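Local coordinates for protein TarM (Staphylococcus aureus subsp. aureus 21178, PDB 4X7R) that belongs to the group 1 glycosyl transferases of the GT-B clan and binds uridine-5'-diphosphate, at residues Phe41-Asn46 with Val151-Thr156; Ile132-Asp137 with Glu142-Ile147; Ser325-Val328 with Arg332-Leu335; Leu336-Glu341 with Ala365-Asp370. The protein carries 1 engineered substitution. All blocks are in the same frame, centred on the assembly; numbering follows the deposited sequence.

Contact 1 (Phe41-Asn46 with Val151-Thr156); sequences FDYKGN and VHMKET
His152 meets Tyr43 through one short hydrogen bond, with Tyr43 OH and His152 ND1 2.6 Å apart. Either atom could be the donor. The two rings meet rim to rim, with their planes only 18° apart, and ND1 lies at the edge of the phenol ring. With CG of His152 set between its own backbone N and carbonyl carbon (chi1 70°), the imidazole stands toward the loop 41-46. The CA of Gly45 sits 4.0 Å above one face of this imidazole, near its rim. Met153 comes next and also faces the loop. Met153 SD lies 5.2 Å from the centroid of the Tyr43 ring, in an oblique Met-aromatic contact. Met153 SD is also 4.4 Å from Tyr43 CE2. His152 and Met153 both face Ser145, a classic beta bulge in strand 150-157, consistent with two successive side chains facing the loop. Phe168 of the neighbouring strand stacks on the Tyr43 ring. The contact thus joins the loop after strand 36-40, part of the N-terminal parallel sheet, to the large antiparallel sheet. Phe41, at the start of the loop, lines the glycan pocket; Lys44 NZ forms salt bridges with Asp42 OD2 and Glu10. Polar grip across this small surface contact is concentrated in the phenol-imidazole bond, which probably fixes the rotation of the His152 ring, while Gly45 and Met153 add weaker dispersion contacts.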
# COMPACT_ATOMS: atom_id res chain seq x y z
N PHE A 41 -3.85 -4.62 -10.08
CA PHE A 41 -3.20 -5.30 -11.19
C PHE A 41 -2.29 -6.45 -10.78
O PHE A 41 -1.78 -7.14 -11.65
CB PHE A 41 -2.44 -4.26 -12.08
CG PHE A 41 -3.33 -3.12 -12.55
CD1 PHE A 41 -4.18 -3.27 -13.63
CD2 PHE A 41 -3.30 -1.88 -11.89
CE1 PHE A 41 -5.02 -2.22 -14.05
CE2 PHE A 41 -4.14 -0.84 -12.29
CZ PHE A 41 -5.00 -1.02 -13.37
N ASP A 42 -2.11 -6.70 -9.49
CA ASP A 42 -1.25 -7.79 -9.07
C ASP A 42 -2.00 -9.13 -9.07
O ASP A 42 -3.24 -9.18 -9.14
CB ASP A 42 -0.72 -7.52 -7.64
CG ASP A 42 -1.82 -7.56 -6.60
OD1 ASP A 42 -2.90 -7.00 -6.87
OD2 ASP A 42 -1.60 -8.13 -5.51
N TYR A 43 -1.24 -10.19 -8.87
CA TYR A 43 -1.74 -11.54 -8.79
C TYR A 43 -1.62 -12.01 -7.35
O TYR A 43 -0.54 -11.98 -6.77
CB TYR A 43 -0.93 -12.49 -9.73
CG TYR A 43 -1.42 -13.91 -9.58
CD1 TYR A 43 -2.61 -14.32 -10.16
CD2 TYR A 43 -0.74 -14.82 -8.76
CE1 TYR A 43 -3.09 -15.62 -9.99
CE2 TYR A 43 -1.22 -16.11 -8.56
CZ TYR A 43 -2.38 -16.51 -9.19
OH TYR A 43 -2.87 -17.77 -8.95
N LYS A 44 -2.73 -12.47 -6.80
CA LYS A 44 -2.75 -13.13 -5.48
C LYS A 44 -3.61 -14.37 -5.67
O LYS A 44 -4.60 -14.31 -6.40
CB LYS A 44 -3.38 -12.23 -4.39
CG LYS A 44 -2.44 -11.15 -3.87
CD LYS A 44 -3.00 -10.52 -2.58
CE LYS A 44 -2.07 -9.45 -2.03
NZ LYS A 44 -2.17 -8.18 -2.79
N GLY A 45 -3.21 -15.46 -5.04
CA GLY A 45 -3.96 -16.70 -5.05
C GLY A 45 -5.15 -16.64 -4.09
O GLY A 45 -6.13 -17.35 -4.30
N ASN A 46 -5.10 -15.76 -3.05
CA ASN A 46 -6.13 -15.61 -2.00
C ASN A 46 -6.71 -14.17 -1.86
O ASN A 46 -6.87 -13.68 -0.73
CB ASN A 46 -5.54 -16.07 -0.66
CG ASN A 46 -4.47 -15.15 -0.07
OD1 ASN A 46 -3.83 -14.35 -0.76
ND2 ASN A 46 -4.29 -15.21 1.24
N VAL A 151 -4.50 -26.28 -7.23
CA VAL A 151 -3.47 -25.61 -8.04
C VAL A 151 -3.95 -24.20 -8.46
O VAL A 151 -5.12 -24.01 -8.81
CB VAL A 151 -3.04 -26.52 -9.23
CG1 VAL A 151 -4.19 -26.80 -10.20
CG2 VAL A 151 -1.83 -25.95 -9.97
N HIS A 152 -3.07 -23.20 -8.35
CA HIS A 152 -3.43 -21.86 -8.80
C HIS A 152 -2.40 -21.33 -9.80
O HIS A 152 -2.70 -20.46 -10.60
CB HIS A 152 -3.69 -20.88 -7.62
CG HIS A 152 -2.46 -20.48 -6.83
ND1 HIS A 152 -1.76 -19.32 -7.13
CD2 HIS A 152 -1.90 -21.06 -5.74
CE1 HIS A 152 -0.78 -19.25 -6.24
NE2 HIS A 152 -0.83 -20.26 -5.38
N MET A 153 -1.20 -21.90 -9.77
CA MET A 153 -0.11 -21.44 -10.61
C MET A 153 0.91 -22.52 -10.91
O MET A 153 1.18 -23.37 -10.07
CB MET A 153 0.58 -20.23 -9.92
CG MET A 153 1.73 -19.59 -10.70
SD MET A 153 2.45 -18.10 -9.90
CE MET A 153 2.97 -18.75 -8.33
N LYS A 154 1.51 -22.45 -12.09
CA LYS A 154 2.64 -23.28 -12.53
C LYS A 154 3.73 -22.32 -13.01
O LYS A 154 3.44 -21.42 -13.79
CB LYS A 154 2.23 -24.27 -13.64
CG LYS A 154 3.37 -25.16 -14.19
CD LYS A 154 2.88 -25.92 -15.41
CE LYS A 154 3.89 -26.01 -16.53
NZ LYS A 154 3.61 -25.03 -17.61
N GLU A 155 4.95 -22.49 -12.52
CA GLU A 155 6.10 -21.69 -12.98
C GLU A 155 7.09 -22.60 -13.62
O GLU A 155 7.27 -23.73 -13.16
CB GLU A 155 6.76 -20.91 -11.84
CG GLU A 155 5.91 -19.76 -11.32
CD GLU A 155 6.40 -19.23 -9.99
OE1 GLU A 155 6.57 -20.05 -9.06
OE2 GLU A 155 6.63 -18.00 -9.89
N THR A 156 7.69 -22.17 -14.72
CA THR A 156 8.76 -22.94 -15.41
C THR A 156 10.11 -22.27 -15.16
O THR A 156 10.20 -21.04 -15.22
CB THR A 156 8.44 -23.12 -16.90
OG1 THR A 156 7.17 -23.74 -17.01
CG2 THR A 156 9.47 -23.98 -17.61

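Contact 2 (Ile132-Asp137 with Glu142-Ile147); sequences IDFFKD and ERFSFI
Phe134 lays the CD2-CE2 edge of its ring against the CD1-CE1 edge of Phe144, with Phe134 CD2 3.9 Å from Phe144 CE1. The two side chains run at a slant to each other. Beside them CB of Phe134 touches CG of Glu142, whose carboxylate is paired with Arg95. On the same face Ile132 reaches Phe146 with its tip, Ile132 CD1 being 3.6 Å from Phe146 CE1. Helix 86-95 covers this apolar face through Leu88, Tyr89 and Ile92. The two strands are the arms of a beta hairpin within the antiparallel sheet. Ile132 with Phe144 and Phe134 with Glu142 are hydrogen-bonded pairs. Ile132 and Phe144 exchange two backbone bonds, while the return bond from Glu142 N to Phe134 O is weak. Between these two pairs Asp133 and Arg143 form a non-hydrogen-bonded pair, and their side chains lie side by side on the other face. Arg143 grips the carboxylate side-on. Arg143 NE meets the syn lone pair of Asp133 OD1 at 2.7 Å, and Arg143 NH2 reaches Asp133 OD2 at 3.1 Å. The guanidinium and carboxylate planes are 32° apart. The bend at chi3 (-78°) brings the NE/NH2 edge of Arg143 against the Asp133 carboxylate. Arg140 also pairs with Asp133 OD2, so two arginines share this buried acid.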
# COMPACT_ATOMS: atom_id res chain seq x y z
N ILE A 132 5.02 -27.95 -5.20
CA ILE A 132 5.59 -29.18 -5.76
C ILE A 132 6.57 -28.77 -6.84
O ILE A 132 6.16 -28.24 -7.87
CB ILE A 132 4.57 -30.24 -6.27
CG1 ILE A 132 3.54 -30.63 -5.20
CG2 ILE A 132 5.29 -31.48 -6.83
CD1 ILE A 132 2.41 -31.58 -5.73
N ASP A 133 7.87 -28.97 -6.57
CA ASP A 133 8.95 -28.68 -7.51
C ASP A 133 9.34 -29.97 -8.20
O ASP A 133 9.60 -30.97 -7.52
CB ASP A 133 10.16 -28.06 -6.79
CG ASP A 133 9.94 -26.67 -6.26
OD1 ASP A 133 8.81 -26.16 -6.40
OD2 ASP A 133 10.90 -26.08 -5.72
N PHE A 134 9.31 -29.98 -9.54
CA PHE A 134 9.71 -31.15 -10.32
C PHE A 134 11.09 -30.95 -10.87
O PHE A 134 11.49 -29.83 -11.19
CB PHE A 134 8.70 -31.49 -11.42
CG PHE A 134 7.49 -32.26 -10.93
CD1 PHE A 134 7.60 -33.60 -10.57
CD2 PHE A 134 6.24 -31.65 -10.87
CE1 PHE A 134 6.48 -34.30 -10.12
CE2 PHE A 134 5.12 -32.36 -10.43
CZ PHE A 134 5.24 -33.68 -10.06
N PHE A 135 11.83 -32.04 -10.96
CA PHE A 135 13.22 -32.05 -11.40
C PHE A 135 13.44 -32.95 -12.60
O PHE A 135 12.69 -33.90 -12.80
CB PHE A 135 14.14 -32.50 -10.24
CG PHE A 135 14.17 -31.50 -9.12
CD1 PHE A 135 13.16 -31.46 -8.17
CD2 PHE A 135 15.22 -30.60 -9.00
CE1 PHE A 135 13.17 -30.50 -7.15
CE2 PHE A 135 15.24 -29.66 -7.97
CZ PHE A 135 14.20 -29.61 -7.06
N LYS A 136 14.47 -32.60 -13.39
CA LYS A 136 14.94 -33.37 -14.55
C LYS A 136 16.45 -33.17 -14.60
O LYS A 136 16.93 -32.03 -14.64
CB LYS A 136 14.24 -32.95 -15.86
CG LYS A 136 14.57 -33.86 -17.04
CD LYS A 136 13.79 -33.48 -18.30
CE LYS A 136 14.14 -34.39 -19.45
NZ LYS A 136 13.41 -34.02 -20.68
N ASP A 137 17.19 -34.30 -14.51
CA ASP A 137 18.64 -34.36 -14.47
C ASP A 137 19.22 -33.44 -13.38
O ASP A 137 20.11 -32.63 -13.64
CB ASP A 137 19.26 -34.20 -15.89
CG ASP A 137 19.21 -35.49 -16.71
OD1 ASP A 137 18.09 -35.93 -17.07
OD2 ASP A 137 20.29 -36.09 -16.94
N GLU A 142 10.03 -27.27 -13.04
CA GLU A 142 8.78 -26.59 -12.72
C GLU A 142 8.35 -26.59 -11.27
O GLU A 142 8.79 -27.42 -10.48
CB GLU A 142 7.65 -27.10 -13.62
CG GLU A 142 7.50 -28.59 -13.61
CD GLU A 142 6.82 -29.15 -14.84
OE1 GLU A 142 6.84 -28.48 -15.90
OE2 GLU A 142 6.28 -30.26 -14.74
N ARG A 143 7.43 -25.67 -10.94
CA ARG A 143 6.82 -25.55 -9.64
C ARG A 143 5.31 -25.37 -9.78
O ARG A 143 4.88 -24.39 -10.41
CB ARG A 143 7.42 -24.39 -8.82
CG ARG A 143 6.58 -23.99 -7.60
CD ARG A 143 7.23 -22.94 -6.73
NE ARG A 143 8.25 -23.56 -5.90
CZ ARG A 143 8.78 -23.02 -4.81
NH1 ARG A 143 8.38 -21.83 -4.39
NH2 ARG A 143 9.69 -23.68 -4.11
N PHE A 144 4.53 -26.25 -9.14
CA PHE A 144 3.09 -26.12 -9.02
C PHE A 144 2.81 -25.57 -7.59
O PHE A 144 3.26 -26.16 -6.60
CB PHE A 144 2.37 -27.47 -9.22
CG PHE A 144 2.41 -27.98 -10.63
CD1 PHE A 144 3.46 -28.78 -11.08
CD2 PHE A 144 1.40 -27.66 -11.54
CE1 PHE A 144 3.51 -29.24 -12.39
CE2 PHE A 144 1.43 -28.15 -12.85
CZ PHE A 144 2.48 -28.94 -13.27
N SER A 145 2.06 -24.46 -7.52
CA SER A 145 1.65 -23.80 -6.29
C SER A 145 0.17 -24.04 -6.03
O SER A 145 -0.66 -23.88 -6.94
CB SER A 145 1.95 -22.30 -6.35
OG SER A 145 3.34 -22.13 -6.60
N PHE A 146 -0.14 -24.48 -4.80
CA PHE A 146 -1.48 -24.83 -4.33
C PHE A 146 -1.89 -24.04 -3.09
O PHE A 146 -1.05 -23.72 -2.26
CB PHE A 146 -1.54 -26.33 -3.96
CG PHE A 146 -1.13 -27.33 -5.02
CD1 PHE A 146 0.22 -27.57 -5.29
CD2 PHE A 146 -2.08 -28.10 -5.68
CE1 PHE A 146 0.60 -28.50 -6.26
CE2 PHE A 146 -1.70 -29.03 -6.65
CZ PHE A 146 -0.36 -29.23 -6.93
N ILE A 147 -3.20 -23.77 -2.97
CA ILE A 147 -3.89 -23.17 -1.82
C ILE A 147 -5.10 -24.08 -1.57
O ILE A 147 -5.89 -24.31 -2.50
CB ILE A 147 -4.29 -21.69 -2.00
CG1 ILE A 147 -3.05 -20.78 -2.13
CG2 ILE A 147 -5.19 -21.23 -0.83
CD1 ILE A 147 -3.31 -19.44 -2.69

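Contact 3 (Ser325-Val328 with Arg332-Leu335); sequences SRMV and RIDL. With UDP (uridine-5'-diphosphate), chain E; SGN (2-deoxy-6-O-sulfo-2-(sulfoamino)-alpha-D-glucopyranose), chain C; 3YW ((2S)-2,3-dihydroxypropyl 2-acetamido-2-deoxy-alpha-D-glucopyranoside), chain F.
Met327 and Ile333 bring the two backbones to 7.4 Å between their CA atoms. Met327 is the centre of an inverse gamma turn, closed by a weak bond from Val328 N to Arg326 O. Arg332 is the N-cap residue of helix 333-346. No hydrogen bond links the two segments. Instead Ile333 points its CD1 methyl into the turn, 3.8 Å from Met327 CA, and touches Ser325 OG as well. The Met327 and Ile333 side chains cross at about a right angle. On the helix side Arg332 holds Asp334 side-on through NE and NH2, and Leu335 CD1 covers the centre of one guanidinium face. The turn itself carries Arg326 into the ligand site. Arg326 NE gives UDP O2B a bond of 2.9 Å, and Arg326 NH2 gives UDP O3B one of 2.7 Å. Arg326 NH1 turns to SGN, with SGN O3 2.8 Å away. Val328 CG2 lies over one face of this guanidinium and 3YW O2 over the opposite one. Lys331, between the segments, also bonds to UDP. The site follows strand 320-324, at the start of a Rossmann-like beta-alpha-beta unit. Arg326, bonded to two oxygens of the terminal phosphate of UDP, probably offsets part of its negative charge, while the apolar Ile333 contact backs the turn.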
# COMPACT_ATOMS: atom_id res chain seq x y z
N SER A 325 3.15 4.41 11.86
CA SER A 325 3.49 4.54 10.44
C SER A 325 3.99 3.23 9.82
O SER A 325 4.19 2.23 10.53
CB SER A 325 4.58 5.60 10.26
OG SER A 325 5.86 5.12 10.65
N ARG A 326 4.24 3.26 8.49
CA ARG A 326 4.93 2.20 7.75
C ARG A 326 6.38 2.42 8.24
O ARG A 326 6.81 3.58 8.34
CB ARG A 326 4.90 2.47 6.24
CG ARG A 326 3.57 2.26 5.57
CD ARG A 326 3.69 2.49 4.06
NE ARG A 326 4.01 3.89 3.75
CZ ARG A 326 5.03 4.29 2.99
NH1 ARG A 326 5.83 3.39 2.43
NH2 ARG A 326 5.24 5.58 2.78
N MET A 327 7.10 1.33 8.60
CA MET A 327 8.47 1.50 9.10
C MET A 327 9.44 1.54 7.93
O MET A 327 10.04 0.53 7.57
CB MET A 327 8.82 0.44 10.15
CG MET A 327 7.93 0.49 11.35
SD MET A 327 8.78 -0.29 12.72
CE MET A 327 7.59 -0.14 13.96
N VAL A 328 9.54 2.72 7.30
CA VAL A 328 10.33 2.93 6.09
C VAL A 328 11.36 4.04 6.25
O VAL A 328 11.17 4.91 7.10
CB VAL A 328 9.45 3.10 4.81
CG1 VAL A 328 8.72 1.82 4.45
CG2 VAL A 328 8.50 4.29 4.91
N ARG A 332 12.28 8.27 9.01
CA ARG A 332 13.45 8.54 9.86
C ARG A 332 13.23 8.19 11.32
O ARG A 332 13.42 9.02 12.21
CB ARG A 332 13.97 9.99 9.69
CG ARG A 332 14.59 10.29 8.32
CD ARG A 332 15.78 9.41 7.92
NE ARG A 332 16.89 9.47 8.88
CZ ARG A 332 17.86 10.37 8.86
NH1 ARG A 332 17.86 11.33 7.94
NH2 ARG A 332 18.83 10.34 9.76
N ILE A 333 12.78 6.94 11.57
CA ILE A 333 12.53 6.41 12.91
C ILE A 333 13.87 6.33 13.68
O ILE A 333 13.87 6.41 14.91
CB ILE A 333 11.69 5.09 12.88
CG1 ILE A 333 10.36 5.35 12.13
CG2 ILE A 333 11.41 4.56 14.29
CD1 ILE A 333 9.74 4.19 11.45
N ASP A 334 15.01 6.30 12.94
CA ASP A 334 16.37 6.34 13.51
C ASP A 334 16.55 7.67 14.23
O ASP A 334 17.12 7.67 15.32
CB ASP A 334 17.45 6.13 12.43
CG ASP A 334 17.46 7.15 11.30
OD1 ASP A 334 16.47 7.20 10.53
OD2 ASP A 334 18.49 7.84 11.13
N LEU A 335 15.99 8.78 13.67
CA LEU A 335 16.03 10.11 14.29
C LEU A 335 15.10 10.15 15.51
O LEU A 335 15.43 10.82 16.49
CB LEU A 335 15.71 11.24 13.30
CG LEU A 335 16.83 11.64 12.32
CD1 LEU A 335 16.37 12.72 11.36
CD2 LEU A 335 18.07 12.14 13.05
N1 UDP E . -1.39 2.71 9.74
C2 UDP E . -2.15 1.84 10.49
N3 UDP E . -1.44 1.02 11.35
C4 UDP E . -0.07 0.98 11.51
C5 UDP E . 0.66 1.89 10.66
C6 UDP E . -0.00 2.71 9.83
O2 UDP E . -3.37 1.78 10.41
O4 UDP E . 0.42 0.22 12.36
C1' UDP E . -2.12 3.74 8.96
C2' UDP E . -2.35 5.05 9.70
O2' UDP E . -3.52 4.98 10.51
C3' UDP E . -2.51 6.03 8.54
C4' UDP E . -1.59 5.45 7.47
O4' UDP E . -1.38 4.06 7.81
O3' UDP E . -3.85 6.23 8.07
C5' UDP E . -0.27 6.16 7.33
O5' UDP E . -0.54 7.41 6.66
PA UDP E . 0.53 8.58 6.38
O1A UDP E . -0.05 9.53 5.41
O2A UDP E . 0.85 9.27 7.72
O3A UDP E . 1.82 7.92 5.81
PB UDP E . 2.09 6.91 4.59
O1B UDP E . 1.15 7.22 3.45
O2B UDP E . 1.88 5.46 5.05
O3B UDP E . 3.51 7.10 4.10
C1 SGN C . 5.03 1.60 -2.22
C2 SGN C . 5.86 1.58 -0.90
C3 SGN C . 5.28 0.57 0.14
C4 SGN C . 3.75 0.72 0.30
C5 SGN C . 3.04 0.79 -1.07
C6 SGN C . 1.54 1.02 -0.91
N2 SGN C . 7.27 1.28 -1.20
O3 SGN C . 5.89 0.77 1.43
O4 SGN C . 3.22 -0.37 1.08
O5 SGN C . 3.61 1.84 -1.92
O6 SGN C . 1.34 2.24 -0.20
S1 SGN C . 8.25 2.70 -1.11
O1S SGN C . 8.27 3.21 0.34
O2S SGN C . 7.71 3.80 -2.04
O3S SGN C . 9.66 2.29 -1.56
S2 SGN C . 0.57 2.26 1.11
O4S SGN C . 0.78 3.65 1.72
O5S SGN C . 1.05 1.20 2.10
O6S SGN C . -0.89 2.01 0.76
O3A 3YW F . 4.45 5.71 -2.36
C4A 3YW F . 1.67 6.65 -0.04
C5A 3YW F . 3.07 6.32 -0.50
O5 3YW F . -0.06 9.09 0.71
C6A 3YW F . 3.14 6.10 -1.99
C5 3YW F . -0.73 9.54 1.89
C6 3YW F . -2.20 9.62 1.55
C4 3YW F . -0.10 10.86 2.32
O6 3YW F . -2.45 10.51 0.47
C3 3YW F . 1.34 10.59 2.75
O4 3YW F . -0.81 11.41 3.43
O3 3YW F . 2.01 11.79 3.14
O7 3YW F . 4.74 10.68 1.15
C7 3YW F . 4.55 9.77 1.96
C8 3YW F . 5.68 9.15 2.73
N2 3YW F . 3.34 9.29 2.20
C2 3YW F . 2.12 9.86 1.65
C1 3YW F . 1.33 8.82 0.85
O1 3YW F . 1.62 7.48 1.13
O2 3YW F . 3.51 5.15 0.19

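Contact 4 (Leu336-Glu341 with Ala365-Asp370); sequences LIEVAE and AKMIED
Ile337 CG2 and Met367 CG both stand anti to their backbone N and meet at 4.0 Å. CG1 of Ile337, beside the N, carries CD1 to Ile368, folded back at chi2 (-52°). Met367 (chi1 -157°) then runs extended across toward helix 333-346, to Glu338. The Ile337 and Met367 side chains slide past each other in opposite directions. Ile368 crosses Ile337 at about a right angle, and Ile368 CG1 lies 3.6 Å from Ile337 CD1. The methyl end of Met367 arrives at Glu338, where Met367 CE is 3.9 Å from Glu338 OE2. The axes of segments 336-341 and 365-370 run 10.5 Å apart at 19°. Both helices connect strands of the C-terminal parallel sheet, as in Rossmann-like domains, and lie on the same side of it. Strands 351-355 and 377-381 support them: Ile354 touches Ile337, and Val377 touches both Ile337 and Ile368. Beyond the patch Glu341 forms a salt bridge with Lys371. No hydrogen bond crosses between the segments. The union is therefore one of dispersion and apolar burial, with the isoleucines inside and the Met367 methyl meeting the carboxylate of Glu338 at the partly exposed border.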
# COMPACT_ATOMS: atom_id res chain seq x y z
N LEU A 336 13.99 9.40 15.46
CA LEU A 336 13.05 9.26 16.57
C LEU A 336 13.73 8.52 17.74
O LEU A 336 13.56 8.94 18.89
CB LEU A 336 11.75 8.56 16.12
CG LEU A 336 10.74 8.18 17.21
CD1 LEU A 336 10.31 9.39 18.03
CD2 LEU A 336 9.55 7.47 16.63
N ILE A 337 14.52 7.45 17.45
CA ILE A 337 15.28 6.71 18.47
C ILE A 337 16.33 7.64 19.10
O ILE A 337 16.47 7.64 20.32
CB ILE A 337 15.89 5.37 17.96
CG1 ILE A 337 14.83 4.42 17.35
CG2 ILE A 337 16.71 4.65 19.05
CD1 ILE A 337 13.59 4.12 18.20
N GLU A 338 17.01 8.46 18.27
CA GLU A 338 18.00 9.46 18.73
C GLU A 338 17.32 10.50 19.61
O GLU A 338 17.92 10.93 20.60
CB GLU A 338 18.72 10.13 17.55
CG GLU A 338 19.81 9.26 16.94
CD GLU A 338 20.45 9.79 15.67
OE1 GLU A 338 20.80 10.99 15.63
OE2 GLU A 338 20.65 8.99 14.73
N VAL A 339 16.07 10.89 19.28
CA VAL A 339 15.28 11.84 20.06
C VAL A 339 14.87 11.20 21.39
O VAL A 339 15.00 11.84 22.44
CB VAL A 339 14.07 12.42 19.26
CG1 VAL A 339 13.13 13.20 20.18
CG2 VAL A 339 14.56 13.32 18.13
N ALA A 340 14.41 9.92 21.34
CA ALA A 340 14.00 9.13 22.51
C ALA A 340 15.13 9.07 23.54
O ALA A 340 14.88 9.35 24.71
CB ALA A 340 13.60 7.73 22.08
N GLU A 341 16.38 8.82 23.08
CA GLU A 341 17.59 8.79 23.90
C GLU A 341 17.77 10.10 24.70
O GLU A 341 18.06 10.03 25.89
CB GLU A 341 18.83 8.51 23.03
CG GLU A 341 20.13 8.33 23.81
CD GLU A 341 21.36 8.03 22.99
OE1 GLU A 341 21.60 8.73 21.98
OE2 GLU A 341 22.12 7.11 23.38
N ALA A 365 15.17 -2.03 16.00
CA ALA A 365 15.19 -2.93 17.16
C ALA A 365 16.61 -3.00 17.75
O ALA A 365 16.79 -2.75 18.95
CB ALA A 365 14.69 -4.31 16.78
N LYS A 366 17.62 -3.25 16.88
CA LYS A 366 19.05 -3.29 17.23
C LYS A 366 19.48 -1.94 17.79
O LYS A 366 20.29 -1.90 18.71
CB LYS A 366 19.87 -3.61 15.97
CG LYS A 366 21.03 -4.57 16.20
CD LYS A 366 21.39 -5.30 14.92
CE LYS A 366 22.52 -6.28 15.12
NZ LYS A 366 22.81 -7.06 13.88
N MET A 367 18.96 -0.84 17.22
CA MET A 367 19.26 0.54 17.62
C MET A 367 18.81 0.88 19.05
O MET A 367 19.54 1.57 19.77
CB MET A 367 18.67 1.51 16.61
CG MET A 367 19.33 2.85 16.59
SD MET A 367 18.63 3.87 15.28
CE MET A 367 19.42 5.43 15.67
N ILE A 368 17.62 0.41 19.46
CA ILE A 368 17.05 0.64 20.80
C ILE A 368 17.90 -0.11 21.85
O ILE A 368 18.26 0.48 22.88
CB ILE A 368 15.56 0.21 20.84
CG1 ILE A 368 14.70 1.11 19.94
CG2 ILE A 368 15.00 0.21 22.27
CD1 ILE A 368 13.58 0.41 19.29
N GLU A 369 18.23 -1.39 21.56
CA GLU A 369 19.04 -2.29 22.39
C GLU A 369 20.45 -1.71 22.61
O GLU A 369 20.87 -1.58 23.76
CB GLU A 369 19.11 -3.69 21.76
CG GLU A 369 17.78 -4.43 21.75
CD GLU A 369 17.59 -5.47 20.67
OE1 GLU A 369 18.58 -6.16 20.31
OE2 GLU A 369 16.44 -5.64 20.20
N ASP A 370 21.13 -1.30 21.51
CA ASP A 370 22.47 -0.69 21.52
C ASP A 370 22.52 0.59 22.33
O ASP A 370 23.56 0.91 22.90
CB ASP A 370 22.97 -0.43 20.08
CG ASP A 370 23.39 -1.66 19.30
OD1 ASP A 370 22.92 -2.78 19.63
OD2 ASP A 370 24.16 -1.51 18.33

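In the fold
Contacts 1 and 2 sit together, with centres 14 Å apart, and contact 2 is nested in the chain loop that contact 1 closes. They share the antiparallel sheet, where strands 139-147 and 150-157 are neighbours. Contact 1 also ties that sheet to the N-terminal parallel one. Contacts 3 and 4 come later in the chain, inside the glycosyl transferase group 1 range. Their centres are 11 Å apart, and both use helix 333-346 beside the C-terminal parallel sheet. Asp334 touches Met367 between them. Contacts 1 and 3 lie on opposite sides of the chain centre. Their nearest atoms are about 14 Å apart, and those of contacts 2 and 3 about 24 Å, so the ligand-bearing turn touches neither.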